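PDB 6NPS: AxyAgu115A from Amphibacillus xylanus NBRC 15112, which probably acts as a family GH115 alpha-glucuronidase, a glycoside hydrolase that removes glucuronic acid side groups from arabinoglucuronoxylan. Local coordinates for residues R665-G679 against T760-V772. The protein carries 3 engineered substitutions. Residues are numbered along the deposited sequence; the frame is centred on the assembly and turned at random.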
ATOM      1  N   ARG A 665      19.134   8.847  14.162  1.00 43.77           N
ATOM      2  CA  ARG A 665      17.791   8.992  14.667  1.00 37.67           C
ATOM      3  C   ARG A 665      17.342   7.686  15.305  1.00 36.89           C
ATOM      4  O   ARG A 665      17.804   6.585  14.951  1.00 37.22           O
ATOM      5  CB  ARG A 665      16.831   9.381  13.520  1.00 38.14           C
ATOM      6  CG  ARG A 665      17.132  10.684  12.845  1.00 38.12           C
ATOM      7  CD  ARG A 665      16.678  10.734  11.322  1.00 33.30           C
ATOM      8  NE  ARG A 665      15.408  10.022  11.111  1.00 33.70           N
ATOM      9  CZ  ARG A 665      14.833   9.864   9.921  1.00 34.74           C
ATOM     10  NH1 ARG A 665      15.456  10.358   8.848  1.00 34.10           N
ATOM     11  NH2 ARG A 665      13.668   9.172   9.807  1.00 34.05           N
ATOM     12  N   LEU A 666      16.392   7.819  16.233  1.00 30.72           N
ATOM     13  CA  LEU A 666      15.861   6.693  16.968  1.00 31.98           C
ATOM     14  C   LEU A 666      14.348   6.814  17.024  1.00 36.64           C
ATOM     15  O   LEU A 666      13.811   7.875  17.368  1.00 36.85           O
ATOM     16  CB  LEU A 666      16.435   6.683  18.414  1.00 33.34           C
ATOM     17  CG  LEU A 666      17.909   6.312  18.546  1.00 34.41           C
ATOM     18  CD1 LEU A 666      18.303   6.417  20.064  1.00 31.70           C
ATOM     19  CD2 LEU A 666      18.163   4.903  18.017  1.00 32.70           C
ATOM     20  N   LEU A 667      13.664   5.728  16.745  1.00 31.74           N
ATOM     21  CA  LEU A 667      12.218   5.714  16.812  1.00 30.63           C
ATOM     22  C   LEU A 667      11.800   5.136  18.158  1.00 32.84           C
ATOM     23  O   LEU A 667      12.254   4.054  18.534  1.00 33.98           O
ATOM     24  CB  LEU A 667      11.654   4.887  15.649  1.00 29.09           C
ATOM     25  CG  LEU A 667      10.129   4.845  15.683  1.00 30.83           C
ATOM     26  CD1 LEU A 667       9.612   6.227  15.230  1.00 29.68           C
ATOM     27  CD2 LEU A 667       9.605   3.733  14.785  1.00 34.27           C
ATOM     28  N   VAL A 668      10.952   5.857  18.887  1.00 31.05           N
ATOM     29  CA  VAL A 668      10.361   5.349  20.125  1.00 31.57           C
ATOM     30  C   VAL A 668       8.937   4.888  19.834  1.00 30.72           C
ATOM     31  O   VAL A 668       8.135   5.659  19.294  1.00 32.49           O
ATOM     32  CB  VAL A 668      10.367   6.433  21.222  1.00 34.69           C
ATOM     33  CG1 VAL A 668       9.661   5.933  22.497  1.00 32.25           C
ATOM     34  CG2 VAL A 668      11.784   6.903  21.509  1.00 35.96           C
ATOM     35  N   SER A 669       8.595   3.651  20.218  1.00 29.42           N
ATOM     36  CA  SER A 669       7.254   3.153  19.949  1.00 34.13           C
ATOM     37  C   SER A 669       6.684   2.453  21.172  1.00 31.86           C
ATOM     38  O   SER A 669       7.417   1.821  21.936  1.00 33.32           O
ATOM     39  CB  SER A 669       7.255   2.213  18.727  1.00 40.39           C
ATOM     40  OG  SER A 669       8.116   1.091  18.909  1.00 43.88           O
ATOM     41  N   ILE A 670       5.376   2.581  21.364  1.00 31.57           N
ATOM     42  CA  ILE A 670       4.696   1.991  22.516  1.00 29.27           C
ATOM     43  C   ILE A 670       4.285   0.573  22.135  1.00 37.29           C
ATOM     44  O   ILE A 670       3.576   0.377  21.147  1.00 30.80           O
ATOM     45  CB  ILE A 670       3.459   2.814  22.913  1.00 33.38           C
ATOM     46  CG1 ILE A 670       3.820   4.291  23.136  1.00 34.01           C
ATOM     47  CG2 ILE A 670       2.754   2.164  24.155  1.00 36.62           C
ATOM     48  CD1 ILE A 670       4.996   4.466  24.100  1.00 32.44           C
ATOM     49  N   ASP A 671       4.697  -0.421  22.910  1.00 36.52           N
ATOM     50  CA  ASP A 671       4.431  -1.785  22.457  1.00 42.66           C
ATOM     51  C   ASP A 671       2.925  -2.057  22.481  1.00 39.12           C
ATOM     52  O   ASP A 671       2.204  -1.561  23.346  1.00 38.71           O
ATOM     53  CB  ASP A 671       5.196  -2.784  23.320  1.00 47.69           C
ATOM     54  CG  ASP A 671       6.720  -2.624  23.190  1.00 54.58           C
ATOM     55  OD1 ASP A 671       7.187  -1.779  22.392  1.00 55.60           O
ATOM     56  OD2 ASP A 671       7.457  -3.333  23.910  1.00 55.24           O
ATOM     57  N   GLY A 672       2.445  -2.820  21.496  1.00 40.31           N
ATOM     58  CA  GLY A 672       1.038  -3.146  21.392  1.00 38.95           C
ATOM     59  C   GLY A 672       0.166  -2.116  20.704  1.00 35.04           C
ATOM     60  O   GLY A 672      -1.060  -2.298  20.677  1.00 34.58           O
ATOM     61  N   THR A 673       0.744  -1.035  20.159  1.00 36.89           N
ATOM     62  CA  THR A 673       0.007   0.075  19.535  1.00 34.66           C
ATOM     63  C   THR A 673       0.793   0.602  18.337  1.00 34.35           C
ATOM     64  O   THR A 673       1.959   0.247  18.125  1.00 33.69           O
ATOM     65  CB  THR A 673      -0.187   1.272  20.498  1.00 40.45           C
ATOM     66  OG1 THR A 673       1.054   1.979  20.594  1.00 38.25           O
ATOM     67  CG2 THR A 673      -0.609   0.842  21.938  1.00 38.09           C
ATOM     68  N   GLU A 674       0.181   1.519  17.583  1.00 30.43           N
ATOM     69  CA  GLU A 674       0.866   2.213  16.498  1.00 34.41           C
ATOM     70  C   GLU A 674       1.494   3.525  16.934  1.00 34.76           C
ATOM     71  O   GLU A 674       1.995   4.267  16.082  1.00 35.41           O
ATOM     72  CB  GLU A 674      -0.114   2.513  15.351  1.00 33.08           C
ATOM     73  CG  GLU A 674      -0.736   1.238  14.786  1.00 42.99           C
ATOM     74  CD  GLU A 674      -1.744   1.489  13.666  1.00 60.07           C
ATOM     75  OE1 GLU A 674      -2.916   1.840  13.946  1.00 65.28           O
ATOM     76  OE2 GLU A 674      -1.355   1.311  12.497  1.00 65.25           O
ATOM     77  N   LEU A 675       1.450   3.842  18.216  1.00 33.60           N
ATOM     78  CA  LEU A 675       1.959   5.123  18.694  1.00 36.87           C
ATOM     79  C   LEU A 675       3.477   5.153  18.606  1.00 35.22           C
ATOM     80  O   LEU A 675       4.145   4.292  19.164  1.00 36.48           O
ATOM     81  CB  LEU A 675       1.521   5.350  20.142  1.00 35.67           C
ATOM     82  CG  LEU A 675       0.008   5.480  20.361  1.00 42.18           C
ATOM     83  CD1 LEU A 675      -0.297   5.220  21.822  1.00 45.34           C
ATOM     84  CD2 LEU A 675      -0.459   6.855  19.935  1.00 37.19           C
ATOM     85  N   ARG A 676       4.034   6.181  17.968  1.00 32.56           N
ATOM     86  CA  ARG A 676       5.480   6.205  17.790  1.00 34.56           C
ATOM     87  C   ARG A 676       5.953   7.633  17.587  1.00 36.81           C
ATOM     88  O   ARG A 676       5.174   8.526  17.231  1.00 37.04           O
ATOM     89  CB  ARG A 676       5.913   5.308  16.608  1.00 26.18           C
ATOM     90  CG  ARG A 676       5.513   5.857  15.202  1.00 29.04           C
ATOM     91  CD  ARG A 676       4.898   4.749  14.399  1.00 40.52           C
ATOM     92  NE  ARG A 676       4.182   5.311  13.275  1.00 49.45           N
ATOM     93  CZ  ARG A 676       3.162   4.729  12.673  1.00 49.44           C
ATOM     94  NH1 ARG A 676       2.743   3.536  13.074  1.00 45.64           N
ATOM     95  NH2 ARG A 676       2.597   5.336  11.642  1.00 59.36           N
ATOM     96  N   SER A 677       7.247   7.844  17.799  1.00 31.96           N
ATOM     97  CA  SER A 677       7.719   9.208  17.622  1.00 30.48           C
ATOM     98  C   SER A 677       9.237   9.204  17.492  1.00 34.36           C
ATOM     99  O   SER A 677       9.918   8.430  18.161  1.00 31.00           O
ATOM    100  CB  SER A 677       7.310  10.100  18.813  1.00 33.41           C
ATOM    101  OG  SER A 677       7.960  11.377  18.744  1.00 36.64           O
ATOM    102  N   GLU A 678       9.763  10.108  16.667  1.00 28.79           N
ATOM    103  CA  GLU A 678      11.202  10.357  16.657  1.00 36.26           C
ATOM    104  C   GLU A 678      11.627  11.540  17.516  1.00 38.66           C
ATOM    105  O   GLU A 678      12.811  11.905  17.496  1.00 39.37           O
ATOM    106  CB  GLU A 678      11.709  10.544  15.229  1.00 39.63           C
ATOM    107  CG  GLU A 678      11.739   9.227  14.462  1.00 46.84           C
ATOM    108  CD  GLU A 678      12.583   9.231  13.154  1.00 56.69           C
ATOM    109  OE1 GLU A 678      13.543  10.025  13.011  1.00 57.45           O
ATOM    110  OE2 GLU A 678      12.286   8.392  12.274  1.00 57.00           O
ATOM    111  N   GLY A 679      10.702  12.148  18.259  1.00 37.23           N
ATOM    112  CA  GLY A 679      11.067  13.216  19.172  1.00 35.50           C
ATOM    113  C   GLY A 679      11.182  14.585  18.546  1.00 40.50           C
ATOM    114  O   GLY A 679      11.830  15.461  19.121  1.00 38.21           O
ATOM    115  N   THR A 760      10.781  10.497  30.108  1.00 37.80           N
ATOM    116  CA  THR A 760      11.428  11.293  29.077  1.00 38.27           C
ATOM    117  C   THR A 760      12.521  10.468  28.401  1.00 37.49           C
ATOM    118  O   THR A 760      13.393   9.915  29.076  1.00 38.20           O
ATOM    119  CB  THR A 760      12.000  12.570  29.669  1.00 42.84           C
ATOM    120  OG1 THR A 760      10.914  13.456  29.977  1.00 44.61           O
ATOM    121  CG2 THR A 760      12.952  13.239  28.653  1.00 49.29           C
ATOM    122  N   VAL A 761      12.461  10.364  27.074  1.00 32.67           N
ATOM    123  CA  VAL A 761      13.452   9.620  26.295  1.00 30.51           C
ATOM    124  C   VAL A 761      14.175  10.620  25.403  1.00 40.36           C
ATOM    125  O   VAL A 761      13.584  11.139  24.443  1.00 38.96           O
ATOM    126  CB  VAL A 761      12.828   8.524  25.433  1.00 35.15           C
ATOM    127  CG1 VAL A 761      13.945   7.763  24.708  1.00 38.28           C
ATOM    128  CG2 VAL A 761      11.982   7.590  26.286  1.00 44.21           C
ATOM    129  N   LYS A 762      15.456  10.844  25.668  1.00 31.32           N
ATOM    130  CA  LYS A 762      16.248  11.763  24.870  1.00 41.39           C
ATOM    131  C   LYS A 762      17.075  10.975  23.866  1.00 44.37           C
ATOM    132  O   LYS A 762      17.699   9.961  24.215  1.00 40.42           O
ATOM    133  CB  LYS A 762      17.121  12.657  25.751  1.00 48.00           C
ATOM    134  CG  LYS A 762      16.277  13.776  26.326  1.00 60.64           C
ATOM    135  CD  LYS A 762      17.077  14.935  26.897  1.00 74.14           C
ATOM    136  CE  LYS A 762      18.311  14.454  27.631  1.00 81.14           C
ATOM    137  NZ  LYS A 762      18.109  14.348  29.110  1.00 86.27           N
ATOM    138  N   THR A 763      17.024  11.413  22.601  1.00 41.07           N
ATOM    139  CA  THR A 763      17.729  10.771  21.502  1.00 41.23           C
ATOM    140  C   THR A 763      18.636  11.808  20.847  1.00 43.44           C
ATOM    141  O   THR A 763      18.546  12.997  21.178  1.00 44.77           O
ATOM    142  CB  THR A 763      16.747  10.213  20.471  1.00 42.62           C
ATOM    143  OG1 THR A 763      16.226  11.306  19.708  1.00 42.36           O
ATOM    144  CG2 THR A 763      15.593   9.423  21.140  1.00 43.74           C
ATOM    145  N   PRO A 764      19.521  11.412  19.926  1.00 43.03           N
ATOM    146  CA  PRO A 764      20.443  12.399  19.338  1.00 45.99           C
ATOM    147  C   PRO A 764      19.753  13.535  18.615  1.00 44.85           C
ATOM    148  O   PRO A 764      20.362  14.599  18.462  1.00 45.97           O
ATOM    149  CB  PRO A 764      21.301  11.554  18.385  1.00 46.12           C
ATOM    150  CG  PRO A 764      21.355  10.211  19.090  1.00 44.98           C
ATOM    151  CD  PRO A 764      19.952  10.032  19.614  1.00 44.53           C
ATOM    152  N   VAL A 765      18.485  13.391  18.231  1.00 42.06           N
ATOM    153  CA  VAL A 765      17.828  14.416  17.435  1.00 46.27           C
ATOM    154  C   VAL A 765      16.607  15.020  18.114  1.00 49.32           C
ATOM    155  O   VAL A 765      16.005  15.949  17.561  1.00 47.22           O
ATOM    156  CB  VAL A 765      17.458  13.865  16.047  1.00 48.38           C
ATOM    157  CG1 VAL A 765      18.697  13.221  15.414  1.00 43.80           C
ATOM    158  CG2 VAL A 765      16.341  12.845  16.173  1.00 48.76           C
ATOM    159  N   GLY A 766      16.233  14.558  19.310  1.00 44.41           N
ATOM    160  CA  GLY A 766      15.044  15.115  19.938  1.00 48.04           C
ATOM    161  C   GLY A 766      14.680  14.458  21.255  1.00 47.85           C
ATOM    162  O   GLY A 766      15.545  13.886  21.917  1.00 45.13           O
ATOM    163  N   LYS A 767      13.404  14.490  21.616  1.00 42.57           N
ATOM    164  CA  LYS A 767      12.971  14.058  22.938  1.00 41.93           C
ATOM    165  C   LYS A 767      11.541  13.559  22.832  1.00 33.78           C
ATOM    166  O   LYS A 767      10.698  14.260  22.271  1.00 35.16           O
ATOM    167  CB  LYS A 767      13.046  15.236  23.921  1.00 42.14           C
ATOM    168  CG  LYS A 767      12.442  14.935  25.260  1.00 52.90           C
ATOM    169  CD  LYS A 767      12.913  15.931  26.327  1.00 61.68           C
ATOM    170  CE  LYS A 767      13.181  17.288  25.751  1.00 67.81           C
ATOM    171  NZ  LYS A 767      13.014  18.366  26.765  1.00 74.44           N
ATOM    172  N   VAL A 768      11.275  12.364  23.331  1.00 33.95           N
ATOM    173  CA  VAL A 768       9.926  11.791  23.345  1.00 36.19           C
ATOM    174  C   VAL A 768       9.466  11.739  24.796  1.00 40.39           C
ATOM    175  O   VAL A 768      10.201  11.255  25.667  1.00 38.06           O
ATOM    176  CB  VAL A 768       9.890  10.398  22.694  1.00 33.09           C
ATOM    177  CG1 VAL A 768       8.476   9.757  22.827  1.00 29.82           C
ATOM    178  CG2 VAL A 768      10.273  10.501  21.174  1.00 30.59           C
ATOM    179  N   THR A 769       8.266  12.242  25.069  1.00 33.76           N
ATOM    180  CA  THR A 769       7.675  12.095  26.393  1.00 35.79           C
ATOM    181  C   THR A 769       6.630  10.987  26.346  1.00 35.84           C
ATOM    182  O   THR A 769       5.799  10.945  25.429  1.00 38.42           O
ATOM    183  CB  THR A 769       7.087  13.436  26.808  1.00 41.64           C
ATOM    184  OG1 THR A 769       8.142  14.394  26.715  1.00 45.74           O
ATOM    185  CG2 THR A 769       6.553  13.421  28.211  1.00 42.92           C
ATOM    186  N   ILE A 770       6.722  10.039  27.271  1.00 31.03           N
ATOM    187  CA  ILE A 770       5.747   8.960  27.372  1.00 30.58           C
ATOM    188  C   ILE A 770       4.897   9.221  28.606  1.00 38.36           C
ATOM    189  O   ILE A 770       5.429   9.333  29.728  1.00 35.91           O
ATOM    190  CB  ILE A 770       6.439   7.594  27.434  1.00 33.80           C
ATOM    191  CG1 ILE A 770       7.245   7.368  26.163  1.00 37.92           C
ATOM    192  CG2 ILE A 770       5.428   6.464  27.688  1.00 34.54           C
ATOM    193  CD1 ILE A 770       7.878   6.011  26.104  1.00 41.07           C
ATOM    194  N   VAL A 771       3.587   9.399  28.411  1.00 38.07           N
ATOM    195  CA  VAL A 771       2.706   9.719  29.531  1.00 36.66           C
ATOM    196  C   VAL A 771       2.140   8.426  30.081  1.00 40.75           C
ATOM    197  O   VAL A 771       1.615   7.602  29.326  1.00 37.15           O
ATOM    198  CB  VAL A 771       1.583  10.678  29.122  1.00 36.16           C
ATOM    199  CG1 VAL A 771       0.693  10.975  30.371  1.00 36.69           C
ATOM    200  CG2 VAL A 771       2.200  11.980  28.577  1.00 41.07           C
ATOM    201  N   VAL A 772       2.251   8.242  31.397  1.00 40.33           N
ATOM    202  CA  VAL A 772       1.890   6.971  32.016  1.00 34.71           C
ATOM    203  C   VAL A 772       0.806   7.231  33.055  1.00 38.42           C
ATOM    204  O   VAL A 772       1.111   7.484  34.227  1.00 37.92           O
ATOM    205  CB  VAL A 772       3.122   6.281  32.623  1.00 39.90           C
ATOM    206  CG1 VAL A 772       2.767   4.867  33.186  1.00 38.20           C
ATOM    207  CG2 VAL A 772       4.249   6.183  31.571  1.00 34.85           C
TER
HETATM  208  O   HOH W   1      14.845  10.518  17.597  1.00 37.66           O
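A single water joins the two segments at one end of the contact, donating to Leu666 O and Glu678 O and accepting from Thr763 OG1 (2.6 Å from the water). The one direct hydrogen bond between 665-679 and 760-772 runs from Lys767 N to Gly679 O (3.1 Å, 160° at the hydrogen), on an in-plane lone pair. Gly679 suits this place twice over: a CB would press on the carbonyl O of Glu678 and also strike Lys767 N. Val768 CG2 packs over the Gly679 backbone, 3.4 Å from Gly679 N; that N donates to Ser677 OG in an ST turn, and Ser677 OG also bonds to Val684 O. The segments belong to facing sheets of a beta-sandwich domain, and the axes of 666-670 and 766-772 come within 8.7 Å, 7° from parallel. Between the layers, Val668 and Val768 meet tip to tip, CG2 to CG2 at 3.9 Å. With CG1 anti to the backbone N (chi1 176°), Val668 turns that methyl to Ile770 CD1, leaving CG2 to reach Val761 CG1. Ile670 CD1 meets the end of Ile770 head-on. Leu666 sets CB against Thr763 CG2 and CD1 against Pro764 CD. Arg665 lays CG against both methyls of Val765; in a side-on salt bridge its NE meets OE1 and NH2 meets OE2 of Glu678, each on a syn lone pair, OE2 in the guanidinium plane, OE1 tilted from it. An alanine at Arg665 is likely to leave the Glu678 carboxylate without its charged mate and Val765 less covered. Arg665 NH2 also bonds to Asn650 O of the second subunit, whose Glu649 accepts from Glu678 N.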